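Local coordinates for protein methylmalonyl-CoA epimerase, mitochondrial (Homo sapiens, PDB 3RMU) that interconverts the R and S epimers of methylmalonyl-CoA in mitochondrial propionyl-CoA metabolism, using a bound divalent metal ion, here cobalt, at residues 42-47 against 53-58. Sequence-based numbering, arbitrary orientation.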
ATOM      1  N   VAL A  42     -11.748  14.923   1.640  1.00 24.03           N
ATOM      2  CA  VAL A  42     -11.956  13.548   2.031  1.00 26.13           C
ATOM      3  C   VAL A  42     -12.297  13.480   3.506  1.00 22.57           C
ATOM      4  O   VAL A  42     -12.090  14.458   4.248  1.00 23.54           O
ATOM      5  CB  VAL A  42     -10.715  12.671   1.785  1.00 26.89           C
ATOM      6  CG1 VAL A  42     -10.356  12.605   0.284  1.00 23.65           C
ATOM      7  CG2 VAL A  42      -9.547  13.180   2.612  1.00 22.54           C
ATOM      8  N   SER A  43     -12.856  12.353   3.885  1.00 22.66           N
ATOM      9  CA  SER A  43     -12.946  11.898   5.294  1.00 23.86           C
ATOM     10  C   SER A  43     -11.948  10.758   5.497  1.00 21.52           C
ATOM     11  O   SER A  43     -11.732   9.954   4.611  1.00 21.01           O
ATOM     12  CB  SER A  43     -14.372  11.422   5.630  1.00 21.68           C
ATOM     13  OG  SER A  43     -15.309  12.518   5.655  1.00 24.49           O
ATOM     14  N   VAL A  44     -11.320  10.677   6.674  1.00 22.33           N
ATOM     15  CA  VAL A  44     -10.287   9.649   6.897  1.00 21.21           C
ATOM     16  C   VAL A  44     -10.556   8.838   8.164  1.00 17.07           C
ATOM     17  O   VAL A  44     -10.978   9.406   9.196  1.00 19.24           O
ATOM     18  CB  VAL A  44      -8.863  10.278   6.993  1.00 18.03           C
ATOM     19  CG1 VAL A  44      -8.819  11.368   8.067  1.00 19.80           C
ATOM     20  CG2 VAL A  44      -7.754   9.167   7.231  1.00 18.92           C
ATOM     21  N   VAL A  45     -10.298   7.534   8.109  1.00 17.03           N
ATOM     22  CA  VAL A  45     -10.115   6.763   9.349  1.00 16.83           C
ATOM     23  C   VAL A  45      -8.672   6.240   9.310  1.00 13.26           C
ATOM     24  O   VAL A  45      -8.177   5.750   8.290  1.00 17.44           O
ATOM     25  CB  VAL A  45     -11.150   5.596   9.502  1.00 19.13           C
ATOM     26  CG1 VAL A  45     -10.663   4.469  10.440  1.00 15.83           C
ATOM     27  CG2 VAL A  45     -12.561   6.077   9.924  1.00 22.78           C
ATOM     28  N   PHE A  46      -8.000   6.367  10.447  1.00 17.67           N
ATOM     29  CA  PHE A  46      -6.639   5.895  10.636  1.00 18.30           C
ATOM     30  C   PHE A  46      -6.658   4.515  11.267  1.00 18.43           C
ATOM     31  O   PHE A  46      -7.289   4.326  12.304  1.00 18.51           O
ATOM     32  CB  PHE A  46      -5.889   6.866  11.575  1.00 16.80           C
ATOM     33  CG  PHE A  46      -5.792   8.241  11.044  1.00 16.44           C
ATOM     34  CD1 PHE A  46      -4.812   8.563  10.097  1.00 19.23           C
ATOM     35  CD2 PHE A  46      -6.712   9.223  11.423  1.00 21.94           C
ATOM     36  CE1 PHE A  46      -4.733   9.868   9.554  1.00 21.89           C
ATOM     37  CE2 PHE A  46      -6.643  10.506  10.886  1.00 29.37           C
ATOM     38  CZ  PHE A  46      -5.649  10.828   9.933  1.00 23.38           C
ATOM     39  N   VAL A  47      -6.010   3.546  10.617  1.00 17.20           N
ATOM     40  CA  VAL A  47      -5.821   2.218  11.202  1.00 18.42           C
ATOM     41  C   VAL A  47      -4.379   2.157  11.682  1.00 15.98           C
ATOM     42  O   VAL A  47      -3.473   2.286  10.880  1.00 18.42           O
ATOM     43  CB  VAL A  47      -6.088   1.121  10.214  1.00 19.63           C
ATOM     44  CG1 VAL A  47      -5.822  -0.248  10.863  1.00 17.88           C
ATOM     45  CG2 VAL A  47      -7.525   1.246   9.692  1.00 18.77           C
ATOM     46  N   LYS A  53       0.543   3.481   9.541  1.00 18.67           N
ATOM     47  CA  LYS A  53      -0.900   3.529   9.478  1.00 15.54           C
ATOM     48  C   LYS A  53      -1.451   3.324   8.103  1.00 20.39           C
ATOM     49  O   LYS A  53      -0.783   3.591   7.107  1.00 17.58           O
ATOM     50  CB  LYS A  53      -1.370   4.916   9.908  1.00 22.22           C
ATOM     51  CG  LYS A  53      -0.954   5.218  11.252  1.00 24.49           C
ATOM     52  CD  LYS A  53      -1.449   6.493  11.786  1.00 34.49           C
ATOM     53  CE  LYS A  53      -1.539   6.383  13.271  1.00 43.95           C
ATOM     54  NZ  LYS A  53      -0.715   7.438  13.851  1.00 37.65           N
ATOM     55  N   MET A  54      -2.687   2.838   8.080  1.00 16.74           N
ATOM     56  CA  MET A  54      -3.488   2.823   6.883  0.50 17.43           C
ATOM     57  C   MET A  54      -4.432   4.002   7.024  1.00 19.19           C
ATOM     58  O   MET A  54      -5.006   4.212   8.088  1.00 23.70           O
ATOM     59  CB  MET A  54      -4.301   1.532   6.749  0.50 19.93           C
ATOM     60  CG  MET A  54      -3.517   0.245   6.764  0.50 19.82           C
ATOM     61  SD  MET A  54      -4.584  -1.224   6.749  0.50 23.12           S
ATOM     62  CE  MET A  54      -5.423  -1.074   5.175  0.50 16.46           C
ATOM     63  N   GLU A  55      -4.598   4.777   5.966  1.00 17.18           N
ATOM     64  CA  GLU A  55      -5.556   5.893   5.987  1.00 15.45           C
ATOM     65  C   GLU A  55      -6.652   5.432   5.065  1.00 16.16           C
ATOM     66  O   GLU A  55      -6.435   5.285   3.853  1.00 23.61           O
ATOM     67  CB  GLU A  55      -4.967   7.200   5.505  1.00 14.80           C
ATOM     68  CG  GLU A  55      -3.835   7.715   6.463  1.00 17.89           C
ATOM     69  CD  GLU A  55      -3.422   9.167   6.249  1.00 14.47           C
ATOM     70  OE1 GLU A  55      -4.007   9.844   5.367  1.00 24.60           O
ATOM     71  OE2 GLU A  55      -2.500   9.603   7.003  1.00 24.27           O
ATOM     72  N   LEU A  56      -7.820   5.148   5.645  1.00 17.68           N
ATOM     73  CA  LEU A  56      -8.995   4.807   4.850  1.00 16.93           C
ATOM     74  C   LEU A  56      -9.715   6.110   4.467  1.00 16.69           C
ATOM     75  O   LEU A  56     -10.065   6.923   5.324  1.00 16.10           O
ATOM     76  CB  LEU A  56      -9.939   3.886   5.653  1.00 21.11           C
ATOM     77  CG  LEU A  56      -9.375   2.631   6.323  1.00 24.16           C
ATOM     78  CD1 LEU A  56     -10.452   1.934   7.192  1.00 17.38           C
ATOM     79  CD2 LEU A  56      -8.832   1.688   5.276  1.00 22.96           C
ATOM     80  N   LEU A  57      -9.993   6.296   3.175  1.00 18.23           N
ATOM     81  CA  LEU A  57     -10.391   7.603   2.667  1.00 18.77           C
ATOM     82  C   LEU A  57     -11.701   7.451   1.938  1.00 16.14           C
ATOM     83  O   LEU A  57     -11.871   6.478   1.215  1.00 19.82           O
ATOM     84  CB  LEU A  57      -9.365   8.117   1.654  1.00 18.38           C
ATOM     85  CG  LEU A  57      -7.950   8.371   2.200  1.00 16.05           C
ATOM     86  CD1 LEU A  57      -7.026   8.853   1.052  1.00 20.50           C
ATOM     87  CD2 LEU A  57      -8.008   9.377   3.327  1.00 22.71           C
ATOM     88  N   HIS A  58     -12.585   8.422   2.141  1.00 21.29           N
ATOM     89  CA  HIS A  58     -13.840   8.520   1.381  1.00 23.92           C
ATOM     90  C   HIS A  58     -14.099   9.977   1.005  1.00 22.69           C
ATOM     91  O   HIS A  58     -13.805  10.874   1.795  1.00 24.14           O
ATOM     92  CB  HIS A  58     -15.004   7.955   2.198  1.00 28.55           C
ATOM     93  CG  HIS A  58     -16.274   7.857   1.421  1.00 28.57           C
ATOM     94  ND1 HIS A  58     -16.515   6.840   0.521  1.00 32.52           N
ATOM     95  CD2 HIS A  58     -17.351   8.671   1.372  1.00 35.19           C
ATOM     96  CE1 HIS A  58     -17.700   7.024  -0.034  1.00 37.12           C
ATOM     97  NE2 HIS A  58     -18.232   8.122   0.473  1.00 35.34           N
TER
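Ser43 and His58, Val45 and Leu56, and Val47 and Met54 are the three hydrogen-bonded pairs of an antiparallel beta hairpin, part of the curved sheet of the glyoxalase (VOC) fold. The axes of the two segments approach to 4.6 Å, and each pair is joined by two N-H...O=C hydrogen bonds, which close a ring. Within them the straightest N-H belongs to Val47, which reaches Met54 O at 2.8 Å with 175° at the hydrogen; Leu56 N gives its proton to Val45 O at 2.7 Å. Several carbonyls also receive a CA-H from the opposite strand, as where Val44 CA lies 3.2 Å from Leu56 O.

The alternate amides face outward: Phe46 N bonds to Ser32 OG in the neighbouring strand 30-37, while backbone bonds tie Glu55 to Val9 and Ile11 of strand 3-12. The hairpin is thereby held on both flanks. On one face Val47 CG2 meets Leu56 CD1 at 3.9 Å, and Leu56 and Val45 also touch helix 16-26; there His58 ND1 is satisfied by Val13 O.

The other face carries Val44, Leu57, Phe46 and Glu55 and looks toward the cobalt site, where Glu55 adjoins the metal ligand His8. OE2 of the buried Glu55 is hydrogen-bonded to His112 NE2. With CG anti to the carbonyl carbon in both residues (chi1 -61° in Phe46), Phe46 and Glu55 run side by side, the ring and carboxylate planes 81° apart. Val44 CG2 covers the centre of one ring face, whereas Glu55 OE2 approaches the ring edge in its plane, 3.4 Å from Phe46 CE1.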